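Local coordinates for acyl-CoA dehydrogenase domain protein Tcur3483 (Thermomonospora curvata, PDB 6WY9) that binds the flavin cofactor FAD and probably oxidises a CH-CH bond of its substrate, as an acyl-CoA dehydrogenase, at residues 344-347 and 348-352; 370-373 and 374-378. All blocks are in the same frame, centred on the assembly; numbering follows the deposited sequence.

Overall arrangement
Both contacts are short helical stretches of the C-terminal acyl-CoA dehydrogenase region, on the successive helices 326-350 and 369-380, with centres about 11 Å apart. Both are largely buried, with Arg345 and Thr348 of contact 1 and Leu373 and Gln376 of contact 2 partly exposed, and both reach a neighbouring subunit. They touch where Gln344 and Thr348 meet Ile370, Leu373, Ser374 and Gly377. Contact 1, at its helix end, relies on regular backbone bonds and aliphatic packing. Contact 2 adds a salt bridge and amides to a less regular backbone; the side chain of Gln376 is about 8 Å from the bound dihydro-FAD, against about 13 Å for Gln344. A hydroxyl folded back onto a carbonyl recurs in both.

Contact 1 of 2, residues 344-347 and 348-352; sequences QRTL and TGILG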
ATOM      1  N   GLN A 344       9.098  -4.983  10.407  1.00 35.47           N
ATOM      2  CA  GLN A 344       8.816  -6.177  11.195  1.00 36.48           C
ATOM      3  C   GLN A 344       8.096  -7.229  10.365  1.00 36.86           C
ATOM      4  O   GLN A 344       8.449  -8.406  10.427  1.00 37.47           O
ATOM      5  CB  GLN A 344       8.004  -5.814  12.453  1.00 35.16           C
ATOM      6  CG  GLN A 344       8.884  -5.074  13.500  1.00 37.05           C
ATOM      7  CD  GLN A 344       8.109  -4.189  14.488  1.00 37.60           C
ATOM      8  OE1 GLN A 344       6.872  -4.153  14.478  1.00 38.81           O
ATOM      9  NE2 GLN A 344       8.852  -3.435  15.330  1.00 38.29           N
ATOM     10  N   ARG A 345       7.046  -6.834   9.621  1.00 37.87           N
ATOM     11  CA  ARG A 345       6.311  -7.805   8.804  1.00 37.70           C
ATOM     12  C   ARG A 345       7.235  -8.438   7.791  1.00 34.54           C
ATOM     13  O   ARG A 345       7.225  -9.652   7.584  1.00 33.29           O
ATOM     14  CB  ARG A 345       5.160  -7.137   8.031  1.00 38.16           C
ATOM     15  CG  ARG A 345       3.934  -6.733   8.866  1.00 41.13           C
ATOM     16  CD  ARG A 345       2.949  -5.915   7.986  1.00 40.77           C
ATOM     17  NE  ARG A 345       2.459  -6.675   6.818  1.00 40.08           N
ATOM     18  CZ  ARG A 345       1.261  -6.463   6.290  1.00 39.61           C
ATOM     19  NH1 ARG A 345       0.458  -5.558   6.833  1.00 37.36           N
ATOM     20  NH2 ARG A 345       0.857  -7.129   5.232  1.00 39.97           N
ATOM     21  N   THR A 346       8.045  -7.598   7.145  1.00 34.44           N
ATOM     22  CA  THR A 346       8.830  -8.027   6.001  1.00 36.13           C
ATOM     23  C   THR A 346       9.964  -8.955   6.428  1.00 35.46           C
ATOM     24  O   THR A 346      10.172  -9.997   5.811  1.00 34.82           O
ATOM     25  CB  THR A 346       9.372  -6.798   5.259  1.00 37.50           C
ATOM     26  OG1 THR A 346       8.286  -5.964   4.845  1.00 37.00           O
ATOM     27  CG2 THR A 346      10.173  -7.241   4.026  1.00 39.20           C
ATOM     28  N   LEU A 347      10.694  -8.597   7.499  1.00 33.87           N
ATOM     29  CA  LEU A 347      11.773  -9.440   8.006  1.00 35.05           C
ATOM     30  C   LEU A 347      11.245 -10.765   8.537  1.00 35.90           C
ATOM     31  O   LEU A 347      11.925 -11.793   8.396  1.00 35.60           O
ATOM     32  CB  LEU A 347      12.596  -8.745   9.121  1.00 35.63           C
ATOM     33  CG  LEU A 347      13.394  -7.484   8.704  1.00 35.54           C
ATOM     34  CD1 LEU A 347      14.140  -6.858   9.928  1.00 34.94           C
ATOM     35  CD2 LEU A 347      14.405  -7.735   7.494  1.00 35.80           C
ATOM     36  N   THR A 348      10.060 -10.763   9.161  1.00 35.64           N
ATOM     37  CA  THR A 348       9.448 -12.014   9.581  1.00 36.64           C
ATOM     38  C   THR A 348       9.250 -12.954   8.378  1.00 36.97           C
ATOM     39  O   THR A 348       9.532 -14.161   8.459  1.00 38.10           O
ATOM     40  CB  THR A 348       8.101 -11.731  10.295  1.00 38.23           C
ATOM     41  OG1 THR A 348       8.352 -11.081  11.549  1.00 41.02           O
ATOM     42  CG2 THR A 348       7.356 -13.049  10.595  1.00 36.41           C
ATOM     43  N   GLY A 349       8.712 -12.431   7.277  1.00 34.82           N
ATOM     44  CA  GLY A 349       8.583 -13.253   6.077  1.00 35.55           C
ATOM     45  C   GLY A 349       9.920 -13.826   5.627  1.00 36.02           C
ATOM     46  O   GLY A 349      10.021 -15.012   5.300  1.00 36.12           O
ATOM     47  N   ILE A 350      10.973 -12.999   5.635  1.00 35.99           N
ATOM     48  CA  ILE A 350      12.288 -13.472   5.179  1.00 35.34           C
ATOM     49  C   ILE A 350      12.806 -14.590   6.066  1.00 37.79           C
ATOM     50  O   ILE A 350      13.522 -15.495   5.603  1.00 36.78           O
ATOM     51  CB  ILE A 350      13.287 -12.295   5.116  1.00 34.85           C
ATOM     52  CG1 ILE A 350      12.841 -11.325   3.985  1.00 31.02           C
ATOM     53  CG2 ILE A 350      14.747 -12.840   4.948  1.00 34.74           C
ATOM     54  CD1 ILE A 350      13.630  -9.910   4.004  1.00 32.03           C
ATOM     55  N   LEU A 351      12.471 -14.548   7.355  1.00 37.23           N
ATOM     56  CA  LEU A 351      12.914 -15.577   8.273  1.00 38.31           C
ATOM     57  C   LEU A 351      12.240 -16.924   8.032  1.00 38.62           C
ATOM     58  O   LEU A 351      12.687 -17.917   8.609  1.00 41.47           O
ATOM     59  CB  LEU A 351      12.682 -15.116   9.727  1.00 39.34           C
ATOM     60  CG  LEU A 351      13.523 -13.932  10.207  1.00 40.79           C
ATOM     61  CD1 LEU A 351      13.226 -13.653  11.708  1.00 42.31           C
ATOM     62  CD2 LEU A 351      14.999 -14.257  10.067  1.00 40.89           C
ATOM     63  N   GLY A 352      11.203 -16.998   7.196  1.00 40.55           N
ATOM     64  CA  GLY A 352      10.671 -18.319   6.918  1.00 40.54           C
ATOM     65  C   GLY A 352      10.022 -18.949   8.139  1.00 40.73           C
ATOM     66  O   GLY A 352       9.470 -18.270   9.020  1.00 38.66           O
TER
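Thr348 doubles back on Gln344 in the last turns of helix 326-350, one of the helices of the acyl-CoA dehydrogenase C-terminal region, and illustrates how a helical carbonyl can serve two donors. The backbone bonds come first. Gln344 O accepts Thr348 N, Arg345 O accepts Gly349 N at 3.2 Å, Thr346 O accepts Ile350 N at 3.1 Å and Leu347 O accepts Leu351 N at 3.0 Å, the regular i to i+4 pattern. Helical geometry then gives out: Gly352 has a positive phi of 67°, a conformation that favours glycine.

The one side-chain hydrogen bond between the two halves belongs to Thr348. Its OG1 stands beside its own backbone N (chi1 -68°), a turn that points the hydroxyl back along the helix, where Thr348 OG1 donates to Gln344 O at 2.9 Å. Amide and hydroxyl reach that oxygen from opposite faces of the carbonyl plane. Two other polar ends find partners outside the two segments: Thr346 OG1 bonds to Asp342 O one turn earlier, and the guanidinium of Arg345 reaches a polar side chain of a neighbouring subunit and a glycerol.

Apolar contacts fill the other flank. Leu347 and Ile350, three residues apart, cross obliquely and meet through their methyl ends, CD2 of Leu347 lying 4.2 Å from CD1 of Ile350. Both side chains also pack on Val279 of helix 263-286, and Ile350 in addition on Leu298 of helix 292-321. Leu351, whose side chain rests on Trp282, brings its branch carbon back over the preceding turn, with CG of Leu351 3.2 Å from Leu347 O.

Contact 2 of 2, residues 370-373 and 374-378; sequences IEQL and SRQGI
Glu371 and Arg375, one turn apart, form the tight side of this contact. Arg375 grips the carboxylate side-on, NH2 giving a hydrogen to Glu371 OE1 at 2.7 Å and NE to Glu371 OE2 at 3.0 Å, one nitrogen to each oxygen; OE2 also bonds to a polar side chain of a neighbouring subunit. The two flat groups are nearly coplanar, 27° apart, because the glutamate chain bends at chi2 (-77°) and the arginine bends at chi3. The guanidinium lies with one face over Gln372 CA, and its NH1 bonds to Val223 O. With only an alanine's methyl at Arg375, the buried carboxylate of Glu371 would probably lose both of these bonds and be freer to turn.

Helix 369-380, in the C-terminal region of the acyl-CoA dehydrogenase fold, is less regular here than an ideal alpha-helix. Ile370 O takes both Ser374 N and Ser374 OG, each at 2.9 Å and from opposite faces of its plane. Next, Arg375 N makes a weak bond to Gln372 O, whereas Leu373 O accepts two backbone donors: Gly377 N at 2.7 Å, nearly along the C=O axis, and Gln376 N from above the carbonyl plane.

Between the two segments the looser, partly exposed side is that of Gln376 and Leu373, though Leu373 also packs on helix 263-286. Gln376 lies across Gln372, their amides turned 59° apart, with Gln376 NE2 against Gln372 CG at 3.5 Å; the NE2 atoms of both bond to Gly224 O rather than to each other. Gln376 OE1 meets Leu373 through a methyl, CD2, at 3.6 Å.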
ATOM      1  N   ILE A 370      12.675 -10.383  16.472  1.00 39.32           N
ATOM      2  CA  ILE A 370      11.770  -9.811  15.476  1.00 39.17           C
ATOM      3  C   ILE A 370      10.362 -10.351  15.679  1.00 39.85           C
ATOM      4  O   ILE A 370       9.366  -9.636  15.480  1.00 39.94           O
ATOM      5  CB  ILE A 370      12.289 -10.087  14.060  1.00 39.60           C
ATOM      6  CG1 ILE A 370      13.605  -9.295  13.844  1.00 41.52           C
ATOM      7  CG2 ILE A 370      11.201  -9.669  13.012  1.00 38.17           C
ATOM      8  CD1 ILE A 370      14.482  -9.809  12.682  1.00 42.38           C
ATOM      9  N   GLU A 371      10.256 -11.617  16.081  1.00 39.93           N
ATOM     10  CA  GLU A 371       8.949 -12.138  16.461  1.00 40.86           C
ATOM     11  C   GLU A 371       8.358 -11.321  17.622  1.00 41.02           C
ATOM     12  O   GLU A 371       7.196 -10.909  17.569  1.00 39.69           O
ATOM     13  CB  GLU A 371       9.075 -13.615  16.813  1.00 42.78           C
ATOM     14  CG  GLU A 371       7.732 -14.367  16.881  1.00 44.05           C
ATOM     15  CD  GLU A 371       6.955 -14.079  18.151  1.00 45.13           C
ATOM     16  OE1 GLU A 371       7.592 -13.867  19.218  1.00 45.95           O
ATOM     17  OE2 GLU A 371       5.699 -14.094  18.080  1.00 44.98           O
ATOM     18  N   GLN A 372       9.132 -11.090  18.694  1.00 40.29           N
ATOM     19  CA  GLN A 372       8.561 -10.338  19.812  1.00 39.73           C
ATOM     20  C   GLN A 372       8.301  -8.862  19.456  1.00 40.02           C
ATOM     21  O   GLN A 372       7.255  -8.299  19.835  1.00 40.18           O
ATOM     22  CB  GLN A 372       9.447 -10.451  21.053  1.00 43.59           C
ATOM     23  CG  GLN A 372       8.909  -9.573  22.197  1.00 47.80           C
ATOM     24  CD  GLN A 372       9.558  -9.900  23.509  1.00 56.11           C
ATOM     25  OE1 GLN A 372      10.725 -10.266  23.544  1.00 59.06           O
ATOM     26  NE2 GLN A 372       8.807  -9.791  24.605  1.00 59.27           N
ATOM     27  N   LEU A 373       9.193  -8.241  18.667  1.00 38.79           N
ATOM     28  CA  LEU A 373       9.007  -6.835  18.285  1.00 40.58           C
ATOM     29  C   LEU A 373       7.791  -6.655  17.397  1.00 38.33           C
ATOM     30  O   LEU A 373       7.143  -5.610  17.457  1.00 39.24           O
ATOM     31  CB  LEU A 373      10.264  -6.286  17.575  1.00 40.58           C
ATOM     32  CG  LEU A 373      11.415  -5.926  18.544  1.00 44.45           C
ATOM     33  CD1 LEU A 373      12.732  -5.685  17.799  1.00 44.33           C
ATOM     34  CD2 LEU A 373      11.062  -4.706  19.431  1.00 45.42           C
ATOM     35  N   SER A 374       7.480  -7.638  16.544  1.00 38.29           N
ATOM     36  CA  SER A 374       6.228  -7.593  15.787  1.00 39.49           C
ATOM     37  C   SER A 374       5.012  -7.488  16.697  1.00 37.92           C
ATOM     38  O   SER A 374       4.000  -6.887  16.310  1.00 40.17           O
ATOM     39  CB  SER A 374       6.059  -8.855  14.938  1.00 42.82           C
ATOM     40  OG  SER A 374       7.034  -8.908  13.921  1.00 44.94           O
ATOM     41  N   ARG A 375       5.059  -8.120  17.866  1.00 37.33           N
ATOM     42  CA  ARG A 375       3.916  -8.039  18.769  1.00 41.55           C
ATOM     43  C   ARG A 375       3.902  -6.747  19.569  1.00 43.05           C
ATOM     44  O   ARG A 375       2.920  -6.494  20.277  1.00 45.83           O
ATOM     45  CB  ARG A 375       3.899  -9.244  19.731  1.00 40.43           C
ATOM     46  CG  ARG A 375       3.808 -10.593  19.019  1.00 40.58           C
ATOM     47  CD  ARG A 375       3.773 -11.706  20.042  1.00 40.83           C
ATOM     48  NE  ARG A 375       5.098 -12.266  20.320  1.00 40.25           N
ATOM     49  CZ  ARG A 375       5.710 -12.235  21.508  1.00 42.83           C
ATOM     50  NH1 ARG A 375       5.151 -11.600  22.563  1.00 40.31           N
ATOM     51  NH2 ARG A 375       6.907 -12.819  21.622  1.00 43.03           N
ATOM     52  N   GLN A 376       4.969  -5.945  19.486  1.00 44.04           N
ATOM     53  CA  GLN A 376       5.037  -4.664  20.189  1.00 46.61           C
ATOM     54  C   GLN A 376       4.919  -3.465  19.260  1.00 44.30           C
ATOM     55  O   GLN A 376       4.355  -2.440  19.663  1.00 44.10           O
ATOM     56  CB  GLN A 376       6.349  -4.542  20.992  1.00 51.41           C
ATOM     57  CG  GLN A 376       6.664  -5.701  21.870  1.00 57.26           C
ATOM     58  CD  GLN A 376       8.004  -5.537  22.569  1.00 64.05           C
ATOM     59  OE1 GLN A 376       8.764  -4.630  22.249  1.00 66.78           O
ATOM     60  NE2 GLN A 376       8.296  -6.412  23.524  1.00 66.11           N
ATOM     61  N   GLY A 377       5.446  -3.567  18.022  1.00 43.26           N
ATOM     62  CA  GLY A 377       5.392  -2.439  17.086  1.00 41.74           C
ATOM     63  C   GLY A 377       3.993  -1.884  16.881  1.00 44.09           C
ATOM     64  O   GLY A 377       3.817  -0.689  16.602  1.00 41.87           O
ATOM     65  N   ILE A 378       2.980  -2.738  17.004  1.00 46.10           N
ATOM     66  CA  ILE A 378       1.593  -2.321  16.896  1.00 50.72           C
ATOM     67  C   ILE A 378       1.219  -1.237  17.911  1.00 49.56           C
ATOM     68  O   ILE A 378       0.290  -0.458  17.665  1.00 53.38           O
ATOM     69  CB  ILE A 378       0.694  -3.586  17.034  1.00 57.04           C
ATOM     70  CG1 ILE A 378       1.086  -4.403  18.283  1.00 62.17           C
ATOM     71  CG2 ILE A 378       0.771  -4.445  15.755  1.00 56.43           C
ATOM     72  CD1 ILE A 378       0.268  -5.678  18.508  1.00 64.29           C
TER